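Local structure of MmcR (Streptomyces lavendulae, 3GWZ) at residues A[198-203]-A[269-274]; A[128-133]-A[180-185]. The protein catalyses the transfer of a methyl group from S-adenosyl-L-methionine to the quinone hydroxyl of 6-demethylmitomycins A and B, forming mitomycins A and B. All coordinates share one frame; numbering follows the deposited sequence.

Contact 1. Residues A[198-203]-A[269-274]; sequences YDFSGA and ADVYLI
Phe200 reaches Leu273 with the far end of its ring: CZ lies 4.1 Å from Leu273 CD2, the two side chains coming from opposite directions, and CE1 stands 4.2 Å from Val271 CG2. Both methyls approach the ring obliquely. At the far end of the turn, the CB of Ala203 fits between Asp270 CB, at 3.8 Å, and Val271 CG1, at 4.0 Å; alanine's single methyl suits so close a backbone approach. Val271 therefore serves both neighbours, because its chi1 of 59° sets CG1 toward Ala203 and CG2 toward Phe200. Here the loop leaving helix 173-197 turns into strand 205-209, which pairs in parallel with strand 271-275 in the Rossmann-like sheet of class I methyltransferases, and the alternate residues Val271 and Leu273 face the loop. A type I turn from Phe200 to Ala203, closed by Ala203 N to Phe200 O, reverses the chain before the strand. Ahead of it Asp199 forms an Asx turn: its OD1 accepts Ser201 N at 3.0 Å and Ser201 OG at 2.7 Å, both from the same face of the carboxylate plane. Tyr198 CD2 lies over the centre of the Phe200 ring, 3.4 Å above its plane, and Phe224 meets that ring edge-to-face. The carboxylate of Asp270 is engaged beyond the pair, by Ala204 N at OD2 and by a salt bridge from Lys298 at OD1.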
ATOM      1  N   TYR A 198     -16.629  26.855 -11.229  1.00 27.67           N
ATOM      2  CA  TYR A 198     -17.063  27.429 -12.493  1.00 25.03           C
ATOM      3  C   TYR A 198     -18.297  26.714 -13.013  1.00 29.93           C
ATOM      4  O   TYR A 198     -18.335  25.484 -13.074  1.00 26.20           O
ATOM      5  CB  TYR A 198     -15.945  27.364 -13.543  1.00 21.67           C
ATOM      6  CG  TYR A 198     -16.255  28.136 -14.806  1.00 22.51           C
ATOM      7  CD1 TYR A 198     -15.963  29.493 -14.902  1.00 19.92           C
ATOM      8  CD2 TYR A 198     -16.833  27.509 -15.902  1.00 21.90           C
ATOM      9  CE1 TYR A 198     -16.247  30.205 -16.046  1.00 26.13           C
ATOM     10  CE2 TYR A 198     -17.121  28.207 -17.047  1.00 19.29           C
ATOM     11  CZ  TYR A 198     -16.826  29.560 -17.118  1.00 26.80           C
ATOM     12  OH  TYR A 198     -17.104  30.266 -18.267  1.00 23.94           O
ATOM     13  N   ASP A 199     -19.299  27.498 -13.400  1.00 30.71           N
ATOM     14  CA  ASP A 199     -20.548  26.954 -13.915  1.00 33.20           C
ATOM     15  C   ASP A 199     -20.437  26.583 -15.392  1.00 23.61           C
ATOM     16  O   ASP A 199     -20.549  27.441 -16.264  1.00 27.27           O
ATOM     17  CB  ASP A 199     -21.677  27.964 -13.707  1.00 31.64           C
ATOM     18  CG  ASP A 199     -23.050  27.365 -13.959  1.00 39.69           C
ATOM     19  OD1 ASP A 199     -23.122  26.235 -14.490  1.00 36.41           O
ATOM     20  OD2 ASP A 199     -24.058  28.028 -13.623  1.00 46.51           O
ATOM     21  N   PHE A 200     -20.231  25.297 -15.664  1.00 24.89           N
ATOM     22  CA  PHE A 200     -20.083  24.807 -17.034  1.00 22.87           C
ATOM     23  C   PHE A 200     -21.424  24.396 -17.646  1.00 27.22           C
ATOM     24  O   PHE A 200     -21.451  23.834 -18.743  1.00 25.60           O
ATOM     25  CB  PHE A 200     -19.154  23.582 -17.078  1.00 23.55           C
ATOM     26  CG  PHE A 200     -17.708  23.879 -16.732  1.00 18.27           C
ATOM     27  CD1 PHE A 200     -16.801  24.204 -17.725  1.00 20.50           C
ATOM     28  CD2 PHE A 200     -17.264  23.798 -15.425  1.00 16.26           C
ATOM     29  CE1 PHE A 200     -15.470  24.473 -17.419  1.00 21.08           C
ATOM     30  CE2 PHE A 200     -15.939  24.059 -15.109  1.00 20.03           C
ATOM     31  CZ  PHE A 200     -15.042  24.398 -16.115  1.00 18.75           C
ATOM     32  N   SER A 201     -22.528  24.648 -16.939  1.00 27.16           N
ATOM     33  CA  SER A 201     -23.831  24.100 -17.344  1.00 28.76           C
ATOM     34  C   SER A 201     -24.304  24.552 -18.728  1.00 29.78           C
ATOM     35  O   SER A 201     -25.143  23.898 -19.353  1.00 34.56           O
ATOM     36  CB  SER A 201     -24.906  24.411 -16.298  1.00 30.61           C
ATOM     37  OG  SER A 201     -25.114  25.809 -16.199  1.00 33.36           O
ATOM     38  N   GLY A 202     -23.772  25.668 -19.210  1.00 28.63           N
ATOM     39  CA  GLY A 202     -24.186  26.192 -20.499  1.00 35.98           C
ATOM     40  C   GLY A 202     -23.395  25.632 -21.665  1.00 37.60           C
ATOM     41  O   GLY A 202     -23.741  25.855 -22.822  1.00 37.00           O
ATOM     42  N   ALA A 203     -22.329  24.899 -21.366  1.00 28.53           N
ATOM     43  CA  ALA A 203     -21.443  24.420 -22.420  1.00 25.91           C
ATOM     44  C   ALA A 203     -21.822  23.025 -22.889  1.00 24.18           C
ATOM     45  O   ALA A 203     -22.132  22.149 -22.079  1.00 23.99           O
ATOM     46  CB  ALA A 203     -19.986  24.445 -21.949  1.00 27.92           C
ATOM     47  N   ALA A 269     -15.171  24.943 -30.024  1.00 19.53           N
ATOM     48  CA  ALA A 269     -15.733  24.454 -28.762  1.00 23.42           C
ATOM     49  C   ALA A 269     -16.330  25.603 -27.953  1.00 17.96           C
ATOM     50  O   ALA A 269     -15.969  26.758 -28.151  1.00 19.03           O
ATOM     51  CB  ALA A 269     -14.666  23.720 -27.939  1.00 22.87           C
ATOM     52  N   ASP A 270     -17.228  25.277 -27.028  1.00 14.17           N
ATOM     53  CA  ASP A 270     -17.826  26.273 -26.141  1.00 19.06           C
ATOM     54  C   ASP A 270     -16.853  26.789 -25.076  1.00 19.63           C
ATOM     55  O   ASP A 270     -16.840  27.978 -24.745  1.00 17.16           O
ATOM     56  CB  ASP A 270     -19.060  25.687 -25.448  1.00 16.93           C
ATOM     57  CG  ASP A 270     -20.199  25.408 -26.420  1.00 26.15           C
ATOM     58  OD1 ASP A 270     -20.314  26.142 -27.424  1.00 24.80           O
ATOM     59  OD2 ASP A 270     -20.977  24.461 -26.173  1.00 29.60           O
ATOM     60  N   VAL A 271     -16.052  25.897 -24.513  1.00 19.58           N
ATOM     61  CA  VAL A 271     -15.115  26.329 -23.484  1.00 16.40           C
ATOM     62  C   VAL A 271     -13.753  25.678 -23.695  1.00 15.56           C
ATOM     63  O   VAL A 271     -13.653  24.469 -23.946  1.00 17.57           O
ATOM     64  CB  VAL A 271     -15.665  26.066 -22.057  1.00 21.50           C
ATOM     65  CG1 VAL A 271     -15.954  24.580 -21.858  1.00 22.63           C
ATOM     66  CG2 VAL A 271     -14.695  26.584 -20.988  1.00 20.51           C
ATOM     67  N   TYR A 272     -12.707  26.498 -23.635  1.00 17.92           N
ATOM     68  CA  TYR A 272     -11.343  25.997 -23.689  1.00 14.48           C
ATOM     69  C   TYR A 272     -10.717  26.142 -22.311  1.00 15.39           C
ATOM     70  O   TYR A 272     -10.953  27.133 -21.617  1.00 15.25           O
ATOM     71  CB  TYR A 272     -10.530  26.771 -24.729  1.00 14.52           C
ATOM     72  CG  TYR A 272     -11.004  26.495 -26.138  1.00 17.07           C
ATOM     73  CD1 TYR A 272     -10.390  25.525 -26.914  1.00 17.33           C
ATOM     74  CD2 TYR A 272     -12.095  27.177 -26.673  1.00 20.56           C
ATOM     75  CE1 TYR A 272     -10.835  25.242 -28.191  1.00 21.80           C
ATOM     76  CE2 TYR A 272     -12.545  26.910 -27.958  1.00 17.89           C
ATOM     77  CZ  TYR A 272     -11.919  25.943 -28.709  1.00 19.77           C
ATOM     78  OH  TYR A 272     -12.360  25.669 -29.989  1.00 20.75           O
ATOM     79  N   LEU A 273      -9.936  25.148 -21.908  1.00 15.26           N
ATOM     80  CA  LEU A 273      -9.285  25.196 -20.608  1.00 15.93           C
ATOM     81  C   LEU A 273      -7.790  25.029 -20.815  1.00 15.21           C
ATOM     82  O   LEU A 273      -7.363  24.249 -21.661  1.00 14.36           O
ATOM     83  CB  LEU A 273      -9.814  24.097 -19.687  1.00 14.44           C
ATOM     84  CG  LEU A 273     -11.288  24.175 -19.265  1.00 18.99           C
ATOM     85  CD1 LEU A 273     -12.174  23.659 -20.374  1.00 20.89           C
ATOM     86  CD2 LEU A 273     -11.517  23.365 -18.005  1.00 22.66           C
ATOM     87  N   ILE A 274      -6.999  25.777 -20.055  1.00 14.74           N
ATOM     88  CA  ILE A 274      -5.542  25.686 -20.143  1.00 13.71           C
ATOM     89  C   ILE A 274      -4.959  25.934 -18.747  1.00 13.73           C
ATOM     90  O   ILE A 274      -4.913  27.056 -18.267  1.00 14.76           O
ATOM     91  CB  ILE A 274      -4.973  26.637 -21.224  1.00 15.17           C
ATOM     92  CG1 ILE A 274      -3.477  26.391 -21.451  1.00 11.78           C
ATOM     93  CG2 ILE A 274      -5.242  28.108 -20.888  1.00 14.08           C
ATOM     94  CD1 ILE A 274      -2.964  26.988 -22.774  1.00 13.65           C
TER

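Contact 2. Residues A[128-133]-A[180-185]; sequences ATDARF and NRAMGS. With SAH (S-adenosyl-L-homocysteine), chain G.
Arg181 meets Thr129 with the base of its side chain, its CB lying 4.1 Å from Thr129 CG2, while a bend at chi3 turns the guanidinium back toward the same methyl, which it meets obliquely. Arginine suits this partly exposed margin because its apolar stem and its charged end can both lie there. At Ala182 the backbones come nearest, with 4.7 Å between its CA and that of Thr129. Its methyl abuts Phe133, 4.0 Å from CB and equally near CD2, and approaches the ring obliquely. Phe133 CG is anti to the backbone N (chi1 178°), which lays the ring beside this methyl, and His139 meets the ring edge-to-face. A side chain as small as alanine's allows the axes of the two helical segments to approach to 8.1 Å as they run nearly antiparallel, at 156°. This packing sets helix 126-135 against helix 173-197, the long helix of the methyltransferase domain that supplies Met183 to the cofactor pocket. The side chain of Met183, present as selenomethionine, sets off away from helix 126-135 toward the bound S-adenosyl-L-homocysteine: its SE lies 3.7 Å from the ligand's SD, and its CG 3.5 Å from the carboxylate O. One helix thus packs on a neighbour with one side and on the cofactor product with another. Ser185 returns to the interface, its OG 2.8 Å from Thr129 OG1. Ser185 OG donates to Ala182 O, from above the carbonyl plane; a short hydroxyl side chain can reach a backbone carbonyl one turn back, which suits a buried seam. Across from it, Thr129 OG1 bonds to Ser125 O, just ahead of helix 126-135.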
ATOM      1  N   ALA A 128       4.477  13.520  -1.790  1.00 15.03           N
ATOM      2  CA  ALA A 128       5.114  12.225  -2.036  1.00 17.94           C
ATOM      3  C   ALA A 128       5.599  12.081  -3.475  1.00 18.39           C
ATOM      4  O   ALA A 128       6.688  11.562  -3.724  1.00 13.53           O
ATOM      5  CB  ALA A 128       4.170  11.075  -1.688  1.00 19.14           C
ATOM      6  N   THR A 129       4.786  12.517  -4.430  1.00 15.38           N
ATOM      7  CA  THR A 129       5.200  12.399  -5.829  1.00 15.01           C
ATOM      8  C   THR A 129       6.302  13.395  -6.123  1.00 12.65           C
ATOM      9  O   THR A 129       7.236  13.086  -6.875  1.00 14.84           O
ATOM     10  CB  THR A 129       4.035  12.605  -6.814  1.00 12.97           C
ATOM     11  OG1 THR A 129       3.320  13.803  -6.470  1.00 12.32           O
ATOM     12  CG2 THR A 129       3.101  11.403  -6.764  1.00 15.12           C
ATOM     13  N   ASP A 130       6.216  14.579  -5.522  1.00 12.21           N
ATOM     14  CA  ASP A 130       7.231  15.600  -5.776  1.00 12.42           C
ATOM     15  C   ASP A 130       8.581  15.165  -5.195  1.00 17.01           C
ATOM     16  O   ASP A 130       9.634  15.375  -5.806  1.00 12.96           O
ATOM     17  CB  ASP A 130       6.809  16.965  -5.224  1.00 12.42           C
ATOM     18  CG  ASP A 130       7.307  18.122  -6.079  1.00 19.40           C
ATOM     19  OD1 ASP A 130       7.935  17.877  -7.135  1.00 18.02           O
ATOM     20  OD2 ASP A 130       7.066  19.282  -5.696  1.00 19.44           O
ATOM     21  N   ALA A 131       8.557  14.553  -4.016  1.00 14.25           N
ATOM     22  CA  ALA A 131       9.807  14.104  -3.403  1.00 13.70           C
ATOM     23  C   ALA A 131      10.524  13.133  -4.334  1.00 10.97           C
ATOM     24  O   ALA A 131      11.736  13.211  -4.498  1.00 16.30           O
ATOM     25  CB  ALA A 131       9.555  13.464  -2.051  1.00 12.17           C
ATOM     26  N   ARG A 132       9.772  12.229  -4.957  1.00 12.26           N
ATOM     27  CA  ARG A 132      10.364  11.239  -5.859  1.00 15.95           C
ATOM     28  C   ARG A 132      10.826  11.837  -7.183  1.00 13.80           C
ATOM     29  O   ARG A 132      11.814  11.390  -7.758  1.00 10.85           O
ATOM     30  CB  ARG A 132       9.394  10.071  -6.091  1.00 17.31           C
ATOM     31  CG  ARG A 132       9.259   9.184  -4.854  1.00 20.16           C
ATOM     32  CD  ARG A 132       8.052   8.260  -4.886  1.00 22.00           C
ATOM     33  NE  ARG A 132       8.081   7.380  -3.721  1.00 24.17           N
ATOM     34  CZ  ARG A 132       7.696   7.740  -2.499  1.00 25.26           C
ATOM     35  NH1 ARG A 132       7.224   8.963  -2.281  1.00 21.16           N
ATOM     36  NH2 ARG A 132       7.772   6.871  -1.494  1.00 25.83           N
ATOM     37  N   PHE A 133      10.091  12.841  -7.659  1.00 13.81           N
ATOM     38  CA  PHE A 133      10.446  13.613  -8.858  1.00 13.10           C
ATOM     39  C   PHE A 133      11.776  14.332  -8.621  1.00 12.02           C
ATOM     40  O   PHE A 133      12.694  14.253  -9.434  1.00 11.74           O
ATOM     41  CB  PHE A 133       9.301  14.611  -9.130  1.00 10.72           C
ATOM     42  CG  PHE A 133       9.514  15.548 -10.314  1.00  9.82           C
ATOM     43  CD1 PHE A 133       9.984  15.082 -11.526  1.00 12.31           C
ATOM     44  CD2 PHE A 133       9.157  16.891 -10.209  1.00 12.54           C
ATOM     45  CE1 PHE A 133      10.147  15.956 -12.617  1.00 14.38           C
ATOM     46  CE2 PHE A 133       9.308  17.772 -11.289  1.00 12.42           C
ATOM     47  CZ  PHE A 133       9.805  17.293 -12.497  1.00 12.68           C
ATOM     48  N   ASN A 180       4.911  13.296 -14.741  1.00 15.30           N
ATOM     49  CA  ASN A 180       3.456  13.202 -14.882  1.00 13.85           C
ATOM     50  C   ASN A 180       2.731  12.815 -13.597  1.00 16.32           C
ATOM     51  O   ASN A 180       1.602  13.250 -13.367  1.00 15.91           O
ATOM     52  CB  ASN A 180       3.079  12.256 -16.022  1.00 16.43           C
ATOM     53  CG  ASN A 180       3.332  12.873 -17.384  1.00 18.33           C
ATOM     54  OD1 ASN A 180       3.561  14.079 -17.495  1.00 18.26           O
ATOM     55  ND2 ASN A 180       3.291  12.054 -18.421  1.00 16.62           N
ATOM     56  N   ARG A 181       3.377  11.999 -12.766  1.00 13.98           N
ATOM     57  CA  ARG A 181       2.848  11.688 -11.439  1.00 18.47           C
ATOM     58  C   ARG A 181       2.852  12.922 -10.531  1.00 13.80           C
ATOM     59  O   ARG A 181       1.903  13.152  -9.790  1.00 14.37           O
ATOM     60  CB  ARG A 181       3.645  10.556 -10.769  1.00 12.76           C
ATOM     61  CG  ARG A 181       3.274   9.148 -11.233  1.00 20.27           C
ATOM     62  CD  ARG A 181       4.141   8.081 -10.557  1.00 16.16           C
ATOM     63  NE  ARG A 181       3.828   7.929  -9.135  1.00 23.72           N
ATOM     64  CZ  ARG A 181       2.890   7.116  -8.651  1.00 37.29           C
ATOM     65  NH1 ARG A 181       2.150   6.380  -9.482  1.00 23.26           N
ATOM     66  NH2 ARG A 181       2.689   7.033  -7.335  1.00 28.96           N
ATOM     67  N   ALA A 182       3.920  13.712 -10.577  1.00 13.86           N
ATOM     68  CA  ALA A 182       4.013  14.870  -9.692  1.00 11.05           C
ATOM     69  C   ALA A 182       3.028  15.963 -10.098  1.00 13.34           C
ATOM     70  O   ALA A 182       2.434  16.623  -9.246  1.00 13.14           O
ATOM     71  CB  ALA A 182       5.441  15.420  -9.659  1.00 13.66           C
HETATM   72  N   MSE A 183       2.873  16.166 -11.405  1.00 13.67           N
HETATM   73  CA  MSE A 183       1.881  17.108 -11.920  1.00 13.11           C
HETATM   74  C   MSE A 183       0.474  16.544 -11.681  1.00 14.97           C
HETATM   75  O   MSE A 183      -0.457  17.271 -11.316  1.00 13.87           O
HETATM   76  CB  MSE A 183       2.109  17.323 -13.422  1.00 14.01           C
HETATM   77  CG  MSE A 183       1.280  18.416 -14.066  1.00 16.96           C
HETATM   78 SE   MSE A 183       1.745  20.213 -13.435  0.69 22.06          SE
HETATM   79  CE  MSE A 183       0.205  20.553 -12.303  1.00 15.89           C
ATOM     80  N   GLY A 184       0.324  15.240 -11.893  1.00 13.79           N
ATOM     81  CA  GLY A 184      -0.982  14.601 -11.794  1.00 14.46           C
ATOM     82  C   GLY A 184      -1.600  14.644 -10.409  1.00 19.96           C
ATOM     83  O   GLY A 184      -2.825  14.691 -10.271  1.00 15.94           O
ATOM     84  N   SER A 185      -0.758  14.606  -9.379  1.00 15.39           N
ATOM     85  CA  SER A 185      -1.250  14.620  -8.003  1.00 16.72           C
ATOM     86  C   SER A 185      -1.797  16.002  -7.661  1.00 18.44           C
ATOM     87  O   SER A 185      -2.882  16.142  -7.086  1.00 14.97           O
ATOM     88  CB  SER A 185      -0.128  14.238  -7.030  1.00 14.25           C
ATOM     89  OG  SER A 185       0.944  15.170  -7.102  1.00 15.93           O
TER
HETATM   90  N   SAH G 352      -2.823  20.757 -17.601  1.00 12.43           N
HETATM   91  CA  SAH G 352      -2.132  19.669 -16.828  1.00 10.20           C
HETATM   92  CB  SAH G 352      -0.623  19.556 -17.121  1.00 11.62           C
HETATM   93  CG  SAH G 352       0.228  20.811 -16.844  1.00 16.88           C
HETATM   94  SD  SAH G 352       1.969  20.498 -17.103  1.00  7.27           S
HETATM   95  C   SAH G 352      -2.340  19.897 -15.357  1.00 18.92           C
HETATM   96  O   SAH G 352      -2.132  18.977 -14.560  1.00 17.14           O
HETATM   97  OXT SAH G 352      -2.727  20.993 -14.930  1.00 16.00           O
HETATM   98  C5' SAH G 352       2.153  21.156 -18.749  1.00 12.17           C
HETATM   99  C4' SAH G 352       1.757  20.167 -19.864  1.00 12.98           C
HETATM  100  O4' SAH G 352       1.981  20.698 -21.191  1.00 12.80           O
HETATM  101  C3' SAH G 352       2.466  18.808 -19.853  1.00 12.81           C
HETATM  102  O3' SAH G 352       1.501  17.781 -19.576  1.00 13.26           O
HETATM  103  C2' SAH G 352       3.032  18.617 -21.262  1.00 11.76           C
HETATM  104  O2' SAH G 352       2.830  17.302 -21.795  1.00 12.62           O
HETATM  105  C1' SAH G 352       2.205  19.582 -22.078  1.00 12.81           C
HETATM  106  N9  SAH G 352       2.875  20.108 -23.289  1.00 13.86           N
HETATM  107  C8  SAH G 352       4.108  20.658 -23.351  1.00 13.93           C
HETATM  108  N7  SAH G 352       4.384  21.066 -24.616  1.00 14.01           N
HETATM  109  C5  SAH G 352       3.296  20.783 -25.372  1.00 15.60           C
HETATM  110  C6  SAH G 352       2.910  20.962 -26.785  1.00 17.12           C
HETATM  111  N6  SAH G 352       3.790  21.542 -27.635  1.00 11.24           N
HETATM  112  N1  SAH G 352       1.682  20.524 -27.178  1.00 13.76           N
HETATM  113  C2  SAH G 352       0.829  19.952 -26.316  1.00 16.26           C
HETATM  114  N3  SAH G 352       1.114  19.760 -25.010  1.00 15.46           N
HETATM  115  C4  SAH G 352       2.307  20.151 -24.496  1.00 13.53           C

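In the fold
Both contacts are largely buried, yet they lie in different parts of the fold, their centres about 28 Å apart. Contact 1 sits at the N-terminal ends of central strands of the mixed sheet, where a loop packs on a strand through apolar side chains and polar groups are bound within one segment or beyond the two. Contact 2, nearer the centre of the chain, packs two helices through alanine, phenylalanine and threonine, with two hydroxyls close together. Helix 173-197 links them: it supplies 180-185 to contact 2 and ends just before 198-203 of contact 1. Bound S-adenosyl-L-homocysteine touches Met183, on a side of that helix turned from 126-135, but remains about 8 Å from the side chain of Leu273.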